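Local coordinates for putative general stress protein 26 (Jannaschia sp., PDB 2QEA) that probably binds a flavin cofactor as a member of the pyridoxamine 5'-phosphate oxidase-like family, with a presumed oxidoreductase role in general stress, at residues Leu21-Gln26 / Lys56-Gly61; Arg28-Ser33 / Thr52-Gly57; Trp45-Lys50 / Ala103-Gly108; Glu91-Phe96 / Pro112-Leu117. All coordinates share one frame; numbering follows the deposited sequence.

Contact 1: Leu21-Gln26 / Lys56-Gly61; sequences LGIKGQ and KGVAAG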
loop_
_atom_site.group_PDB
_atom_site.type_symbol
_atom_site.label_atom_id
_atom_site.label_comp_id
_atom_site.label_asym_id
_atom_site.label_seq_id
_atom_site.Cartn_x
_atom_site.Cartn_y
_atom_site.Cartn_z
ATOM N N LEU A 21 6.603 0.298 4.956
ATOM C CA LEU A 21 7.977 -0.194 5.167
ATOM C C LEU A 21 8.113 -1.078 6.405
ATOM O O LEU A 21 7.402 -0.891 7.393
ATOM C CB LEU A 21 8.920 1.006 5.304
ATOM C CG LEU A 21 10.436 0.793 5.412
ATOM C CD1 LEU A 21 10.995 0.064 4.196
ATOM C CD2 LEU A 21 11.120 2.140 5.590
ATOM N N GLY A 22 9.056 -2.019 6.348
ATOM C CA GLY A 22 9.313 -2.929 7.463
ATOM C C GLY A 22 10.524 -3.832 7.283
ATOM O O GLY A 22 10.931 -4.115 6.152
ATOM N N ILE A 23 11.093 -4.263 8.412
ATOM C CA ILE A 23 12.235 -5.187 8.453
ATOM C C ILE A 23 11.631 -6.589 8.510
ATOM O O ILE A 23 10.699 -6.819 9.284
ATOM C CB ILE A 23 13.140 -4.931 9.691
ATOM C CG1 ILE A 23 13.677 -3.493 9.675
ATOM C CG2 ILE A 23 14.302 -5.921 9.730
ATOM C CD1 ILE A 23 14.510 -3.122 10.875
ATOM N N LYS A 24 12.156 -7.514 7.701
ATOM C CA LYS A 24 11.626 -8.893 7.631
ATOM C C LYS A 24 11.769 -9.651 8.951
ATOM O O LYS A 24 12.845 -9.654 9.553
ATOM C CB LYS A 24 12.272 -9.691 6.495
ATOM C CG LYS A 24 11.872 -9.208 5.116
ATOM C CD LYS A 24 12.423 -10.120 4.031
ATOM C CE LYS A 24 11.942 -9.710 2.650
ATOM N NZ LYS A 24 10.456 -9.843 2.501
ATOM N N GLY A 25 10.672 -10.272 9.389
ATOM C CA GLY A 25 10.626 -11.015 10.650
ATOM C C GLY A 25 10.580 -10.177 11.922
ATOM O O GLY A 25 10.818 -10.715 13.006
ATOM N N GLN A 26 10.275 -8.878 11.795
ATOM C CA GLN A 26 10.187 -7.943 12.928
ATOM C C GLN A 26 8.941 -7.061 12.797
ATOM O O GLN A 26 8.946 -6.073 12.062
ATOM C CB GLN A 26 11.447 -7.073 13.015
ATOM C CG GLN A 26 12.717 -7.848 13.372
ATOM C CD GLN A 26 13.967 -6.973 13.453
ATOM O OE1 GLN A 26 13.905 -5.747 13.332
ATOM N NE2 GLN A 26 15.113 -7.610 13.662
ATOM N N LYS A 56 16.200 1.591 15.327
ATOM C CA LYS A 56 16.876 0.647 16.238
ATOM C C LYS A 56 17.157 -0.712 15.581
ATOM O O LYS A 56 18.176 -1.333 15.877
ATOM C CB LYS A 56 16.078 0.451 17.539
ATOM C CG LYS A 56 15.996 1.705 18.415
ATOM C CD LYS A 56 15.305 1.461 19.762
ATOM C CE LYS A 56 13.834 1.067 19.622
ATOM N NZ LYS A 56 13.149 1.001 20.947
ATOM N N GLY A 57 16.259 -1.156 14.696
ATOM C CA GLY A 57 16.413 -2.418 13.964
ATOM C C GLY A 57 17.594 -2.469 13.004
ATOM O O GLY A 57 18.164 -3.541 12.792
ATOM N N VAL A 58 17.950 -1.315 12.426
ATOM C CA VAL A 58 19.084 -1.179 11.492
ATOM C C VAL A 58 20.309 -0.460 12.105
ATOM O O VAL A 58 21.226 -0.082 11.367
ATOM C CB VAL A 58 18.648 -0.458 10.173
ATOM C CG1 VAL A 58 17.482 -1.196 9.523
ATOM C CG2 VAL A 58 18.290 1.013 10.417
ATOM N N ALA A 59 20.333 -0.297 13.437
ATOM C CA ALA A 59 21.443 0.374 14.147
ATOM C C ALA A 59 22.745 -0.432 14.095
ATOM O O ALA A 59 23.813 0.136 13.861
ATOM C CB ALA A 59 21.059 0.664 15.602
ATOM N N ALA A 60 22.643 -1.745 14.317
ATOM C CA ALA A 60 23.795 -2.661 14.249
ATOM C C ALA A 60 24.341 -2.836 12.820
ATOM O O ALA A 60 25.548 -3.012 12.645
ATOM C CB ALA A 60 23.439 -4.023 14.848
ATOM N N GLY A 61 23.459 -2.790 11.818
ATOM C CA GLY A 61 23.852 -2.922 10.402
ATOM C C GLY A 61 22.684 -3.164 9.448
ATOM O O GLY A 61 21.531 -3.185 9.894
#

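Contact 2: Arg28-Ser33 / Thr52-Gly57; sequences RLIPMS and TDLAKG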
loop_
_atom_site.group_PDB
_atom_site.type_symbol
_atom_site.label_atom_id
_atom_site.label_comp_id
_atom_site.label_asym_id
_atom_site.label_seq_id
_atom_site.Cartn_x
_atom_site.Cartn_y
_atom_site.Cartn_z
ATOM N N ARG A 28 5.023 -5.676 12.019
ATOM C CA ARG A 28 4.252 -5.445 10.797
ATOM C C ARG A 28 4.759 -4.212 10.052
ATOM O O ARG A 28 5.589 -3.457 10.569
ATOM C CB ARG A 28 2.771 -5.287 11.141
ATOM C CG ARG A 28 2.147 -6.543 11.731
ATOM C CD ARG A 28 0.633 -6.462 11.699
ATOM N NE ARG A 28 -0.002 -7.653 12.263
ATOM C CZ ARG A 28 -0.234 -7.885 13.562
ATOM N NH1 ARG A 28 0.120 -7.018 14.520
ATOM N NH2 ARG A 28 -0.829 -9.026 13.914
ATOM N N LEU A 29 4.266 -4.032 8.828
ATOM C CA LEU A 29 4.627 -2.881 7.990
ATOM C C LEU A 29 3.911 -1.630 8.516
ATOM O O LEU A 29 2.744 -1.714 8.914
ATOM C CB LEU A 29 4.238 -3.119 6.525
ATOM C CG LEU A 29 4.811 -4.344 5.800
ATOM C CD1 LEU A 29 4.100 -4.550 4.466
ATOM C CD2 LEU A 29 6.314 -4.214 5.600
ATOM N N ILE A 30 4.618 -0.492 8.523
ATOM C CA ILE A 30 4.083 0.808 8.981
ATOM C C ILE A 30 4.194 1.860 7.865
ATOM O O ILE A 30 5.106 1.761 7.031
ATOM C CB ILE A 30 4.784 1.310 10.283
ATOM C CG1 ILE A 30 6.292 1.557 10.081
ATOM C CG2 ILE A 30 4.549 0.312 11.416
ATOM C CD1 ILE A 30 6.983 2.148 11.302
ATOM N N PRO A 31 3.292 2.873 7.853
ATOM C CA PRO A 31 3.356 3.905 6.809
ATOM C C PRO A 31 4.575 4.838 6.942
ATOM O O PRO A 31 4.859 5.322 8.042
ATOM C CB PRO A 31 2.047 4.682 7.001
ATOM C CG PRO A 31 1.725 4.515 8.426
ATOM C CD PRO A 31 2.169 3.129 8.781
HETATM N N MSE A 32 5.288 5.039 5.829
HETATM C CA MSE A 32 6.473 5.916 5.737
HETATM C C MSE A 32 6.405 6.746 4.448
HETATM O O MSE A 32 5.705 6.364 3.511
HETATM C CB MSE A 32 7.756 5.084 5.719
HETATM C CG MSE A 32 7.983 4.217 6.945
HETATM SE SE MSE A 32 8.299 5.248 8.558
HETATM C CE MSE A 32 10.078 5.918 8.119
ATOM N N SER A 33 7.145 7.857 4.411
ATOM C CA SER A 33 7.185 8.764 3.249
ATOM C C SER A 33 8.437 8.520 2.394
ATOM O O SER A 33 9.522 8.973 2.774
ATOM C CB SER A 33 7.144 10.227 3.707
ATOM O OG SER A 33 5.910 10.523 4.333
ATOM N N THR A 52 12.591 5.114 17.013
ATOM C CA THR A 52 11.647 4.187 16.355
ATOM C C THR A 52 12.232 2.779 16.194
ATOM O O THR A 52 13.450 2.588 16.274
ATOM C CB THR A 52 11.191 4.696 14.958
ATOM O OG1 THR A 52 12.325 4.836 14.091
ATOM C CG2 THR A 52 10.470 6.031 15.071
ATOM N N ASP A 53 11.350 1.809 15.951
ATOM C CA ASP A 53 11.746 0.399 15.786
ATOM C C ASP A 53 12.585 0.158 14.526
ATOM O O ASP A 53 13.529 -0.637 14.568
ATOM C CB ASP A 53 10.521 -0.534 15.800
ATOM C CG ASP A 53 9.757 -0.505 17.127
ATOM O OD1 ASP A 53 10.139 0.241 18.057
ATOM O OD2 ASP A 53 8.754 -1.238 17.237
ATOM N N LEU A 54 12.241 0.838 13.426
ATOM C CA LEU A 54 13.014 0.748 12.170
ATOM C C LEU A 54 14.448 1.277 12.329
ATOM O O LEU A 54 15.382 0.683 11.784
ATOM C CB LEU A 54 12.316 1.487 11.014
ATOM C CG LEU A 54 10.997 0.917 10.492
ATOM C CD1 LEU A 54 10.376 1.874 9.484
ATOM C CD2 LEU A 54 11.190 -0.469 9.876
ATOM N N ALA A 55 14.606 2.380 13.069
ATOM C CA ALA A 55 15.925 2.976 13.344
ATOM C C ALA A 55 16.774 2.044 14.210
ATOM O O ALA A 55 17.918 1.740 13.859
ATOM C CB ALA A 55 15.780 4.337 14.020
ATOM N N LYS A 56 16.200 1.591 15.327
ATOM C CA LYS A 56 16.876 0.647 16.238
ATOM C C LYS A 56 17.157 -0.712 15.581
ATOM O O LYS A 56 18.176 -1.333 15.877
ATOM C CB LYS A 56 16.078 0.451 17.539
ATOM C CG LYS A 56 15.996 1.705 18.415
ATOM C CD LYS A 56 15.305 1.461 19.762
ATOM C CE LYS A 56 13.834 1.067 19.622
ATOM N NZ LYS A 56 13.149 1.001 20.947
ATOM N N GLY A 57 16.259 -1.156 14.696
ATOM C CA GLY A 57 16.413 -2.418 13.964
ATOM C C GLY A 57 17.594 -2.469 13.004
ATOM O O GLY A 57 18.164 -3.541 12.792
#

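Contact 3: Trp45-Lys50 / Ala103-Gly108; sequences WFITAK and AWFDGG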
loop_
_atom_site.group_PDB
_atom_site.type_symbol
_atom_site.label_atom_id
_atom_site.label_comp_id
_atom_site.label_asym_id
_atom_site.label_seq_id
_atom_site.Cartn_x
_atom_site.Cartn_y
_atom_site.Cartn_z
ATOM N N TRP A 45 14.678 6.609 -0.070
ATOM C CA TRP A 45 15.119 7.262 1.173
ATOM C C TRP A 45 13.961 7.622 2.109
ATOM O O TRP A 45 12.886 8.011 1.640
ATOM C CB TRP A 45 15.921 8.520 0.832
ATOM C CG TRP A 45 17.073 8.253 -0.099
ATOM C CD1 TRP A 45 17.030 8.178 -1.465
ATOM C CD2 TRP A 45 18.430 8.012 0.270
ATOM N NE1 TRP A 45 18.282 7.919 -1.968
ATOM C CE2 TRP A 45 19.163 7.810 -0.926
ATOM C CE3 TRP A 45 19.106 7.951 1.498
ATOM C CZ2 TRP A 45 20.543 7.552 -0.932
ATOM C CZ3 TRP A 45 20.477 7.694 1.496
ATOM C CH2 TRP A 45 21.183 7.497 0.285
ATOM N N PHE A 46 14.196 7.482 3.421
ATOM C CA PHE A 46 13.209 7.799 4.470
ATOM C C PHE A 46 13.860 8.568 5.624
ATOM O O PHE A 46 14.963 8.221 6.047
ATOM C CB PHE A 46 12.581 6.524 5.050
ATOM C CG PHE A 46 11.983 5.607 4.021
ATOM C CD1 PHE A 46 10.648 5.743 3.630
ATOM C CD2 PHE A 46 12.758 4.591 3.448
ATOM C CE1 PHE A 46 10.088 4.881 2.668
ATOM C CE2 PHE A 46 12.217 3.728 2.492
ATOM C CZ PHE A 46 10.881 3.869 2.097
ATOM N N ILE A 47 13.171 9.600 6.119
ATOM C CA ILE A 47 13.607 10.398 7.272
ATOM C C ILE A 47 12.732 9.943 8.446
ATOM O O ILE A 47 11.505 10.060 8.376
ATOM C CB ILE A 47 13.436 11.918 7.025
ATOM C CG1 ILE A 47 14.277 12.367 5.823
ATOM C CG2 ILE A 47 13.845 12.716 8.264
ATOM C CD1 ILE A 47 14.138 13.841 5.478
ATOM N N THR A 48 13.365 9.418 9.500
ATOM C CA THR A 48 12.667 8.916 10.697
ATOM C C THR A 48 13.402 9.283 11.998
ATOM O O THR A 48 14.484 9.875 11.963
ATOM C CB THR A 48 12.471 7.381 10.602
ATOM O OG1 THR A 48 11.658 6.917 11.690
ATOM C CG2 THR A 48 13.816 6.647 10.601
ATOM N N ALA A 49 12.780 8.952 13.131
ATOM C CA ALA A 49 13.333 9.217 14.465
ATOM C C ALA A 49 14.251 8.071 14.908
ATOM O O ALA A 49 13.992 6.913 14.569
ATOM C CB ALA A 49 12.206 9.409 15.477
ATOM N N LYS A 50 15.315 8.395 15.655
ATOM C CA LYS A 50 16.258 7.377 16.186
ATOM C C LYS A 50 15.609 6.401 17.183
ATOM O O LYS A 50 16.019 5.241 17.260
ATOM C CB LYS A 50 17.499 8.013 16.838
ATOM C CG LYS A 50 18.484 8.643 15.864
ATOM C CD LYS A 50 19.796 9.002 16.562
ATOM C CE LYS A 50 20.786 9.669 15.608
ATOM N NZ LYS A 50 22.012 10.136 16.307
ATOM N N ALA A 103 8.767 20.265 10.893
ATOM C CA ALA A 103 7.695 20.160 11.894
ATOM C C ALA A 103 7.973 19.044 12.909
ATOM O O ALA A 103 7.851 19.262 14.119
ATOM C CB ALA A 103 6.342 19.938 11.214
ATOM N N TRP A 104 8.343 17.862 12.408
ATOM C CA TRP A 104 8.669 16.700 13.259
ATOM C C TRP A 104 9.964 16.859 14.071
ATOM O O TRP A 104 10.008 16.442 15.232
ATOM C CB TRP A 104 8.728 15.402 12.432
ATOM C CG TRP A 104 7.380 14.887 12.041
ATOM C CD1 TRP A 104 6.649 15.234 10.941
ATOM C CD2 TRP A 104 6.598 13.928 12.757
ATOM N NE1 TRP A 104 5.454 14.549 10.926
ATOM C CE2 TRP A 104 5.396 13.738 12.029
ATOM C CE3 TRP A 104 6.794 13.205 13.950
ATOM C CZ2 TRP A 104 4.386 12.849 12.455
ATOM C CZ3 TRP A 104 5.788 12.317 14.378
ATOM C CH2 TRP A 104 4.599 12.151 13.628
ATOM N N PHE A 105 10.994 17.449 13.457
ATOM C CA PHE A 105 12.310 17.659 14.085
ATOM C C PHE A 105 12.597 19.162 14.212
ATOM O O PHE A 105 13.039 19.803 13.252
ATOM C CB PHE A 105 13.391 16.935 13.274
ATOM C CG PHE A 105 13.114 15.469 13.100
ATOM C CD1 PHE A 105 13.444 14.562 14.110
ATOM C CD2 PHE A 105 12.493 14.992 11.941
ATOM C CE1 PHE A 105 13.173 13.193 13.963
ATOM C CE2 PHE A 105 12.216 13.628 11.780
ATOM C CZ PHE A 105 12.556 12.728 12.794
ATOM N N ASP A 106 12.330 19.707 15.404
ATOM C CA ASP A 106 12.515 21.150 15.702
ATOM C C ASP A 106 13.932 21.729 15.497
ATOM O O ASP A 106 14.066 22.939 15.281
ATOM C CB ASP A 106 11.993 21.513 17.117
ATOM C CG ASP A 106 12.711 20.761 18.245
ATOM O OD1 ASP A 106 13.272 19.669 18.003
ATOM O OD2 ASP A 106 12.687 21.261 19.390
ATOM N N GLY A 107 14.961 20.876 15.555
ATOM C CA GLY A 107 16.363 21.277 15.355
ATOM C C GLY A 107 16.921 21.166 13.940
ATOM O O GLY A 107 18.136 21.015 13.779
ATOM N N GLY A 108 16.057 21.243 12.920
ATOM C CA GLY A 108 16.475 21.140 11.515
ATOM C C GLY A 108 16.949 19.747 11.131
ATOM O O GLY A 108 16.611 18.767 11.805
#

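Contact 4: Glu91-Phe96 / Pro112-Leu117; sequences EALDEF and PDVCLL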
loop_
_atom_site.group_PDB
_atom_site.type_symbol
_atom_site.label_atom_id
_atom_site.label_comp_id
_atom_site.label_asym_id
_atom_site.label_seq_id
_atom_site.Cartn_x
_atom_site.Cartn_y
_atom_site.Cartn_z
ATOM N N GLU A 91 24.634 14.633 1.771
ATOM C CA GLU A 91 24.142 15.071 0.450
ATOM C C GLU A 91 22.696 14.613 0.245
ATOM O O GLU A 91 21.851 15.401 -0.182
ATOM C CB GLU A 91 25.008 14.518 -0.699
ATOM C CG GLU A 91 26.506 14.903 -0.672
ATOM C CD GLU A 91 26.776 16.400 -0.814
ATOM O OE1 GLU A 91 25.907 17.143 -1.323
ATOM O OE2 GLU A 91 27.884 16.833 -0.426
ATOM N N ALA A 92 22.433 13.340 0.546
ATOM C CA ALA A 92 21.086 12.753 0.451
ATOM C C ALA A 92 20.123 13.354 1.481
ATOM O O ALA A 92 18.965 13.620 1.155
ATOM C CB ALA A 92 21.143 11.230 0.606
ATOM N N LEU A 93 20.610 13.563 2.711
ATOM C CA LEU A 93 19.826 14.173 3.805
ATOM C C LEU A 93 19.297 15.560 3.427
ATOM O O LEU A 93 18.112 15.826 3.590
ATOM C CB LEU A 93 20.665 14.267 5.092
ATOM C CG LEU A 93 20.048 14.853 6.373
ATOM C CD1 LEU A 93 18.771 14.127 6.774
ATOM C CD2 LEU A 93 21.063 14.810 7.507
ATOM N N ASP A 94 20.179 16.407 2.895
ATOM C CA ASP A 94 19.830 17.780 2.481
ATOM C C ASP A 94 18.920 17.836 1.234
ATOM O O ASP A 94 18.069 18.727 1.137
ATOM C CB ASP A 94 21.113 18.608 2.249
ATOM C CG ASP A 94 20.847 20.105 2.043
ATOM O OD1 ASP A 94 19.853 20.647 2.577
ATOM O OD2 ASP A 94 21.665 20.752 1.357
ATOM N N GLU A 95 19.108 16.903 0.296
ATOM C CA GLU A 95 18.300 16.840 -0.939
ATOM C C GLU A 95 16.832 16.486 -0.664
ATOM O O GLU A 95 15.932 17.109 -1.235
ATOM C CB GLU A 95 18.887 15.814 -1.927
ATOM C CG GLU A 95 18.223 15.777 -3.329
ATOM C CD GLU A 95 18.662 14.585 -4.175
ATOM O OE1 GLU A 95 19.776 14.057 -3.965
ATOM O OE2 GLU A 95 17.882 14.178 -5.062
ATOM N N PHE A 96 16.611 15.489 0.196
ATOM C CA PHE A 96 15.259 15.000 0.535
ATOM C C PHE A 96 14.593 15.631 1.775
ATOM O O PHE A 96 13.505 15.196 2.171
ATOM C CB PHE A 96 15.288 13.468 0.638
ATOM C CG PHE A 96 15.770 12.797 -0.624
ATOM C CD1 PHE A 96 15.081 12.983 -1.831
ATOM C CD2 PHE A 96 16.910 11.985 -0.621
ATOM C CE1 PHE A 96 15.523 12.381 -3.018
ATOM C CE2 PHE A 96 17.365 11.374 -1.803
ATOM C CZ PHE A 96 16.668 11.567 -3.004
ATOM N N PRO A 112 19.488 15.841 16.907
ATOM C CA PRO A 112 19.949 14.542 17.449
ATOM C C PRO A 112 19.054 13.336 17.150
ATOM O O PRO A 112 19.576 12.240 16.970
ATOM C CB PRO A 112 20.011 14.790 18.964
ATOM C CG PRO A 112 19.123 15.950 19.199
ATOM C CD PRO A 112 19.288 16.815 17.996
ATOM N N ASP A 113 17.738 13.549 17.089
ATOM C CA ASP A 113 16.771 12.475 16.812
ATOM C C ASP A 113 16.638 12.085 15.331
ATOM O O ASP A 113 16.082 11.027 15.051
ATOM C CB ASP A 113 15.380 12.837 17.369
ATOM C CG ASP A 113 15.383 13.083 18.882
ATOM O OD1 ASP A 113 16.418 12.856 19.551
ATOM O OD2 ASP A 113 14.332 13.517 19.405
ATOM N N VAL A 114 17.127 12.914 14.399
ATOM C CA VAL A 114 17.021 12.624 12.952
ATOM C C VAL A 114 17.847 11.393 12.552
ATOM O O VAL A 114 18.967 11.213 13.029
ATOM C CB VAL A 114 17.401 13.858 12.072
ATOM C CG1 VAL A 114 17.524 13.496 10.589
ATOM C CG2 VAL A 114 16.368 14.941 12.237
ATOM N N CYS A 115 17.258 10.561 11.687
ATOM C CA CYS A 115 17.856 9.318 11.197
ATOM C C CYS A 115 17.451 9.067 9.738
ATOM O O CYS A 115 16.268 8.847 9.460
ATOM C CB CYS A 115 17.389 8.158 12.081
ATOM S SG CYS A 115 17.885 6.524 11.539
ATOM N N LEU A 116 18.424 9.110 8.825
ATOM C CA LEU A 116 18.191 8.863 7.394
ATOM C C LEU A 116 18.308 7.359 7.130
ATOM O O LEU A 116 19.343 6.761 7.439
ATOM C CB LEU A 116 19.211 9.629 6.537
ATOM C CG LEU A 116 19.124 9.553 5.005
ATOM C CD1 LEU A 116 17.796 10.094 4.488
ATOM C CD2 LEU A 116 20.281 10.311 4.370
ATOM N N LEU A 117 17.243 6.764 6.579
ATOM C CA LEU A 117 17.202 5.342 6.212
ATOM C C LEU A 117 17.242 5.203 4.684
ATOM O O LEU A 117 16.609 5.991 3.975
ATOM C CB LEU A 117 15.950 4.660 6.768
ATOM C CG LEU A 117 15.774 4.580 8.288
ATOM C CD1 LEU A 117 14.470 3.873 8.612
ATOM C CD2 LEU A 117 16.942 3.867 8.969
#

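Contact 1: Leu21-Gln26 / Lys56-Gly61
Ile-23 turns its CB toward the end of helix 53-57, and CD1 leads the approach, while Val-58 lies aslant to it and offers one branch. With CG1 set beside the backbone N (chi1 -59°) and the chain then fully extended, CD1 becomes the foremost atom. It stops 3.7 Å from CA of Gly-57, and the same CD1 meets CG1 of Val-58 at 3.8 Å. A beta carbon at Gly-57 would point into this methyl and collide with it, so the bare alpha carbon is what allows the isoleucine to come so close.

The type II turn from Ile-23 to Gln-26, closed by Gln-26 N to Ile-23 O at 3.3 Å, has Gly-25 at positive phi and brings a second side chain round to the same target. Gln-26 reaches out over the more exposed margin, its OE1 lying 4.2 Å from Gly-57 CA. Deeper in, Leu-54 also packs on Ile-23, and the contact joins the apolar side chains packed on the sheet, Leu-84 of strand 76-87 among them, which touches both Ile-23 and Val-58. No hydrogen bond spans the two segments; the strand end and the helix end are matched by apolar shape, with an amide only at the margin.

Contact 2: Arg28-Ser33 / Thr52-Gly57
Leu-54 of the short helix 53-57 packs against Ile-30 and Met-32 of strand 30-32, a helix-on-sheet contact within what is probably the split-barrel fold of the flavin-binding family. The interaction across the segments is wholly apolar. Ile-30 and Leu-54 meet tip to tip, and so do Met-32, a selenomethionine, and Leu-54. Ile-30 carries CG1 between its backbone N and carbonyl carbon (chi1 62°), a setting from which CD1 extends toward the helix. Met-32 is bent at chi2 and chi3, which lays its selenium beside the leucine methyl.

Polar bonds serve the helix itself. Thr-52 occupies the N-cap position, and its OG1 is hydrogen-bonded to Ala-49 O and Thr-48 OG1, tying the helix start to strand 44-49. Lys-56 N bonds to Thr-52 O at 3.1 Å in the first helical turn.

The strand segment also lies at the dimer interface: Leu-29 N donates to Asp-79 OD2 of the second subunit, and Ile-30 packs on Glu-125 of that subunit. At the centre of the contact, one methyl makes both nearest approaches from the helix: Leu-54 CD1 is 3.9 Å from Ile-30 CD1 and 4.1 Å from Met-32 SE.

Contact 3: Trp45-Lys50 / Ala103-Gly108
The Phe-105 ring advances rim first on strand 44-49, and Ala-49 N lies at its edge, in the ring plane, 3.8 Å from CZ. Two further approaches are oblique: the carbonyl oxygen of Thr-48 comes within 3.5 Å of CZ, and CG2 of Ile-47 within 4.0 Å of CE2. On the other flank of the rim CE1 meets the methyl CB of Ala-49 at 4.2 Å. The outer ring carbons thus sit against the peptide joining Thr-48 to Ala-49, with an aliphatic group at each shoulder. With CG of Phe-105 anti to the carbonyl carbon (chi1 -56°), the ring is carried forward to the strand from a backbone that is just leaving helix 99-104 and entering a type I turn to Gly-108.

Thr-48 contributes only its main chain, since its side chain points away from the ring. Trp-97 touches both Ile-47 and Phe-105, and Val-114 of the adjoining strand also packs on the phenylalanine. A leucine in place of Phe-105 lacks the flat rim that lies against the Thr-48 peptide and would probably leave Ile-47 CG2 and Ala-49 CB without a shared partner. The segment carrying Phe-105 belongs to the helical insertion between strands 76-87 and 114-129, folded back on the antiparallel sheet, consistent with the split barrel of this family.

Contact 4: Glu91-Phe96 / Pro112-Leu117
Leu-93 of helix 90-95 reaches across to strand 114-129, touching a different residue at its root and at its tip. At the root, CB lies 4.0 Å from CD2 of Leu-116. CG then continues opposite the backbone N (chi1 -179°), which carries the branch away from Leu-116 CD2 and toward Val-114. At the tip, CD1 comes to 4.1 Å from CG1 of Val-114, the two side chains meeting at a slant.

Leu-116 approaches in the other sense, from the strand up to the helix backbone. Its CD2 rests in the angle between two successive helix residues, 3.7 Å from Leu-93 N and 4.0 Å from CB of Ala-92. The leucine methyl is therefore seated against main chain as much as side chain, and the small alanine lets it come near. Val-114 and Leu-116, two apart on the strand, both point at the helix, while Cys-115 between them points away and packs on Ala-55 and Arg-86. This is helix-on-sheet packing, with helix 90-95 of the insertion between strands 76-87 and 114-129 laid across the antiparallel sheet: the axes of the short segments 91-95 and 114-117 pass 9.6 Å apart at 104°, nearly a right angle.

Trp-45 on the neighbouring strand touches both Ala-92 and Leu-116 and stacks its ring on that of Phe-96. No hydrogen bond joins the two segments: Leu-116 spends backbone hydrogen bonding on Ser-87 of strand 76-87, and helix and strand are held together by van der Waals packing of aliphatic groups, partly against helix main chain.

In the fold
From the N terminus, contact 1 opens first, on strand 19-23, and contact 2 on strand 30-32 just after the turn. Both close on helix 53-57, so contact 2 lies essentially inside the loop of contact 1, their closing segments overlapping at Lys-56 and Gly-57. Contact 3 opens on strand 44-49 before either has closed and thus crosses both. It closes at the C-terminal end of helix 99-104 and the turn after it. Contact 4 opens inside that long loop, on helix 90-95, and closes after it on strand 114-129, crossing contact 3 but following contacts 1 and 2 in series. Together they fasten one short helix and the later helical excursion to the same antiparallel sheet.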